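Local coordinates for protein nicotinamide riboside transporter PnuC (Neisseria mucosa ATCC 25996, PDB 4QTN) that carries nicotinamide riboside, a vitamin B3 form and NAD precursor, across the inner membrane as a homotrimeric permease, at residues C[68-73]-C[95-100]. Sequence-based numbering, arbitrary orientation.
Sequences GLISVS and YVPVQF. With NNR (Nicotinamide riboside), chain I.
Val72 sits against Tyr95 where two neighbouring transmembrane helices, 64-80 and 85-107, pack antiparallel. The short segments run at 178° to each other, with their axes 9.1 Å apart.

Apolar contacts dominate. Val72 uses both branches. CG1 lies 3.6 Å from Tyr95 CD2, and the two side chains cross at about a right angle. CG2 reaches Val96 CG2 at 3.8 Å, the two valines sliding past each other in opposite directions. Leu69 has CG anti to its backbone N (chi1 -165°), and this carries CD2 across the interface. There the methyl meets Val96 CG1 at 3.9 Å and also touches Phe100 CE2.

The Gln99 side chain, bent at chi2, lies against backbone instead. Its CG packs 3.7 Å from Leu69 N, and Gly68 brings bare backbone close to its end.

The side-chain hydrogen bond here is local. Ser73 OG donates to Leu69 O one turn back, 2.6 Å away, a bond within its own helix. The same OG also touches Val96 CG2.

The ligand borders the same interface. C4R of nicotinamide riboside lies over one face of the Tyr95 ring, offset toward the rim. The amide end of Gln99, a nicotinamide riboside-binding residue, lies beside the ribose hydroxyl O3R, and Val72 CG1 is 3.6 Å from O3R. Tyr95 OH is hydrogen-bonded to Ser167, which anchors the ring on helix 158-175. The ligand is hydrogen-bonded to Asn189.

Apolar packing thus holds the two helices together, while Val72, Tyr95 and Gln99, on the pocket side of the same interface, meet the ribose.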
ATOM      1  N   GLY C  68      23.560  -1.962  -9.840  1.00111.84           N
ATOM      2  CA  GLY C  68      23.573  -2.109  -8.391  1.00110.20           C
ATOM      3  C   GLY C  68      24.851  -1.582  -7.784  1.00115.17           C
ATOM      4  O   GLY C  68      24.824  -0.867  -6.767  1.00116.17           O
ATOM      5  N   LEU C  69      25.974  -1.909  -8.427  1.00116.47           N
ATOM      6  CA  LEU C  69      27.298  -1.510  -7.949  1.00121.34           C
ATOM      7  C   LEU C  69      27.400   0.001  -7.757  1.00123.02           C
ATOM      8  O   LEU C  69      27.825   0.461  -6.697  1.00124.97           O
ATOM      9  CB  LEU C  69      28.399  -2.017  -8.903  1.00125.42           C
ATOM     10  CG  LEU C  69      29.864  -2.026  -8.423  1.00127.52           C
ATOM     11  CD1 LEU C  69      30.538  -0.679  -8.663  1.00130.68           C
ATOM     12  CD2 LEU C  69      29.961  -2.435  -6.962  1.00127.86           C
ATOM     13  N   ILE C  70      27.009   0.761  -8.787  1.00113.42           N
ATOM     14  CA  ILE C  70      26.946   2.232  -8.706  1.00110.78           C
ATOM     15  C   ILE C  70      25.997   2.648  -7.601  1.00105.25           C
ATOM     16  O   ILE C  70      26.380   3.368  -6.660  1.00106.95           O
ATOM     17  CB  ILE C  70      26.434   2.853 -10.027  1.00106.36           C
ATOM     18  CG1 ILE C  70      27.456   2.658 -11.147  1.00114.53           C
ATOM     19  CG2 ILE C  70      26.126   4.328  -9.838  1.00103.68           C
ATOM     20  CD1 ILE C  70      26.861   2.758 -12.538  1.00116.99           C
ATOM     21  N   SER C  71      24.764   2.162  -7.712  1.00 98.30           N
ATOM     22  CA  SER C  71      23.673   2.624  -6.904  1.00 96.01           C
ATOM     23  C   SER C  71      23.951   2.504  -5.421  1.00103.70           C
ATOM     24  O   SER C  71      23.827   3.496  -4.690  1.00108.78           O
ATOM     25  CB  SER C  71      22.403   1.878  -7.254  1.00 90.08           C
ATOM     26  OG  SER C  71      21.400   2.149  -6.290  1.00 90.57           O
ATOM     27  N   VAL C  72      24.304   1.291  -4.963  1.00108.99           N
ATOM     28  CA  VAL C  72      24.507   1.045  -3.515  1.00114.93           C
ATOM     29  C   VAL C  72      25.664   1.863  -2.922  1.00121.31           C
ATOM     30  O   VAL C  72      25.644   2.207  -1.735  1.00123.98           O
ATOM     31  CB  VAL C  72      24.674  -0.468  -3.151  1.00116.70           C
ATOM     32  CG1 VAL C  72      23.356  -1.212  -3.304  1.00115.33           C
ATOM     33  CG2 VAL C  72      25.794  -1.130  -3.956  1.00117.64           C
ATOM     34  N   SER C  73      26.658   2.182  -3.758  1.00123.52           N
ATOM     35  CA  SER C  73      27.841   2.922  -3.312  1.00124.26           C
ATOM     36  C   SER C  73      27.430   4.335  -2.990  1.00122.42           C
ATOM     37  O   SER C  73      27.465   4.762  -1.828  1.00118.73           O
ATOM     38  CB  SER C  73      28.912   2.925  -4.404  1.00123.61           C
ATOM     39  OG  SER C  73      29.240   1.606  -4.792  1.00120.85           O
ATOM     40  N   TYR C  95      26.474  -5.071   0.379  1.00130.19           N
ATOM     41  CA  TYR C  95      25.965  -5.017  -1.002  1.00124.74           C
ATOM     42  C   TYR C  95      27.076  -4.839  -2.050  1.00125.66           C
ATOM     43  O   TYR C  95      26.986  -5.393  -3.140  1.00126.75           O
ATOM     44  CB  TYR C  95      24.893  -3.927  -1.180  1.00122.94           C
ATOM     45  CG  TYR C  95      23.567  -4.198  -0.493  1.00123.14           C
ATOM     46  CD1 TYR C  95      23.235  -5.479  -0.022  1.00124.93           C
ATOM     47  CD2 TYR C  95      22.620  -3.177  -0.348  1.00125.42           C
ATOM     48  CE1 TYR C  95      22.005  -5.722   0.608  1.00126.31           C
ATOM     49  CE2 TYR C  95      21.391  -3.405   0.280  1.00126.82           C
ATOM     50  CZ  TYR C  95      21.085  -4.675   0.756  1.00126.54           C
ATOM     51  OH  TYR C  95      19.871  -4.899   1.376  1.00120.46           O
ATOM     52  N   VAL C  96      28.120  -4.078  -1.713  1.00126.97           N
ATOM     53  CA  VAL C  96      29.157  -3.741  -2.700  1.00130.60           C
ATOM     54  C   VAL C  96      30.023  -4.947  -3.130  1.00134.64           C
ATOM     55  O   VAL C  96      30.239  -5.162  -4.329  1.00142.05           O
ATOM     56  CB  VAL C  96      30.033  -2.542  -2.261  1.00131.69           C
ATOM     57  CG1 VAL C  96      31.143  -2.294  -3.271  1.00129.93           C
ATOM     58  CG2 VAL C  96      29.179  -1.298  -2.130  1.00135.09           C
ATOM     59  N   PRO C  97      30.504  -5.748  -2.167  1.00132.63           N
ATOM     60  CA  PRO C  97      31.168  -6.968  -2.636  1.00133.37           C
ATOM     61  C   PRO C  97      30.177  -7.938  -3.314  1.00128.55           C
ATOM     62  O   PRO C  97      30.471  -8.475  -4.382  1.00129.13           O
ATOM     63  CB  PRO C  97      31.759  -7.578  -1.355  1.00135.73           C
ATOM     64  CG  PRO C  97      31.034  -6.919  -0.232  1.00139.51           C
ATOM     65  CD  PRO C  97      30.616  -5.563  -0.715  1.00134.33           C
ATOM     66  N   VAL C  98      28.994  -8.089  -2.726  1.00124.62           N
ATOM     67  CA  VAL C  98      28.008  -9.065  -3.199  1.00122.49           C
ATOM     68  C   VAL C  98      27.578  -8.841  -4.664  1.00124.22           C
ATOM     69  O   VAL C  98      27.231  -9.795  -5.362  1.00127.87           O
ATOM     70  CB  VAL C  98      26.781  -9.132  -2.258  1.00121.31           C
ATOM     71  CG1 VAL C  98      25.666  -9.961  -2.867  1.00122.76           C
ATOM     72  CG2 VAL C  98      27.185  -9.723  -0.923  1.00127.83           C
ATOM     73  N   GLN C  99      27.639  -7.591  -5.132  1.00122.28           N
ATOM     74  CA  GLN C  99      27.376  -7.294  -6.542  1.00120.47           C
ATOM     75  C   GLN C  99      28.187  -8.203  -7.472  1.00123.93           C
ATOM     76  O   GLN C  99      27.655  -8.720  -8.463  1.00129.67           O
ATOM     77  CB  GLN C  99      27.657  -5.818  -6.861  1.00118.59           C
ATOM     78  CG  GLN C  99      26.613  -4.852  -6.326  1.00118.26           C
ATOM     79  CD  GLN C  99      25.189  -5.276  -6.660  1.00118.40           C
ATOM     80  OE1 GLN C  99      24.816  -5.385  -7.829  1.00121.14           O
ATOM     81  NE2 GLN C  99      24.387  -5.520  -5.627  1.00114.11           N
ATOM     82  N   PHE C 100      29.472  -8.401  -7.149  1.00122.30           N
ATOM     83  CA  PHE C 100      30.346  -9.252  -7.975  1.00118.28           C
ATOM     84  C   PHE C 100      30.031 -10.713  -7.740  1.00118.92           C
ATOM     85  O   PHE C 100      29.756 -11.455  -8.687  1.00120.23           O
ATOM     86  CB  PHE C 100      31.823  -8.979  -7.695  1.00112.88           C
ATOM     87  CG  PHE C 100      32.223  -7.557  -7.904  1.00115.14           C
ATOM     88  CD1 PHE C 100      32.614  -7.109  -9.163  1.00119.76           C
ATOM     89  CD2 PHE C 100      32.218  -6.654  -6.841  1.00117.17           C
ATOM     90  CE1 PHE C 100      32.985  -5.778  -9.363  1.00125.46           C
ATOM     91  CE2 PHE C 100      32.592  -5.331  -7.033  1.00123.09           C
ATOM     92  CZ  PHE C 100      32.972  -4.889  -8.299  1.00125.18           C
TER
HETATM   93  O2R NNR I 301      20.802  -6.003  -5.920  1.00105.58           O
HETATM   94  C2R NNR I 301      19.955  -5.050  -5.068  1.00103.59           C
HETATM   95  C3R NNR I 301      20.849  -3.970  -4.447  1.00104.16           C
HETATM   96  O3R NNR I 301      22.103  -4.463  -4.286  1.00125.38           O
HETATM   97  C4R NNR I 301      20.248  -3.692  -3.086  1.00105.77           C
HETATM   98  C5R NNR I 301      19.239  -2.470  -3.109  1.00111.39           C
HETATM   99  O5R NNR I 301      18.434  -2.504  -1.883  1.00117.91           O
HETATM  100  O4R NNR I 301      19.632  -4.790  -2.748  1.00103.24           O
HETATM  101  C1R NNR I 301      19.387  -5.665  -4.074  1.00 99.60           C
HETATM  102  N1  NNR I 301      17.939  -5.845  -4.293  1.00 99.32           N
HETATM  103  C2  NNR I 301      17.002  -5.040  -3.628  1.00 83.42           C
HETATM  104  C6  NNR I 301      17.494  -6.810  -5.166  1.00 95.62           C
HETATM  105  C5  NNR I 301      16.105  -6.972  -5.386  1.00 95.41           C
HETATM  106  C4  NNR I 301      15.191  -6.188  -4.715  1.00 77.23           C
HETATM  107  C3  NNR I 301      15.619  -5.221  -3.857  1.00 77.25           C
HETATM  108  C7  NNR I 301      14.582  -4.348  -3.171  1.00 88.53           C
HETATM  109  O7  NNR I 301      14.831  -3.804  -2.136  1.00 99.16           O
HETATM  110  N7  NNR I 301      13.293  -4.167  -3.781  1.00102.10           N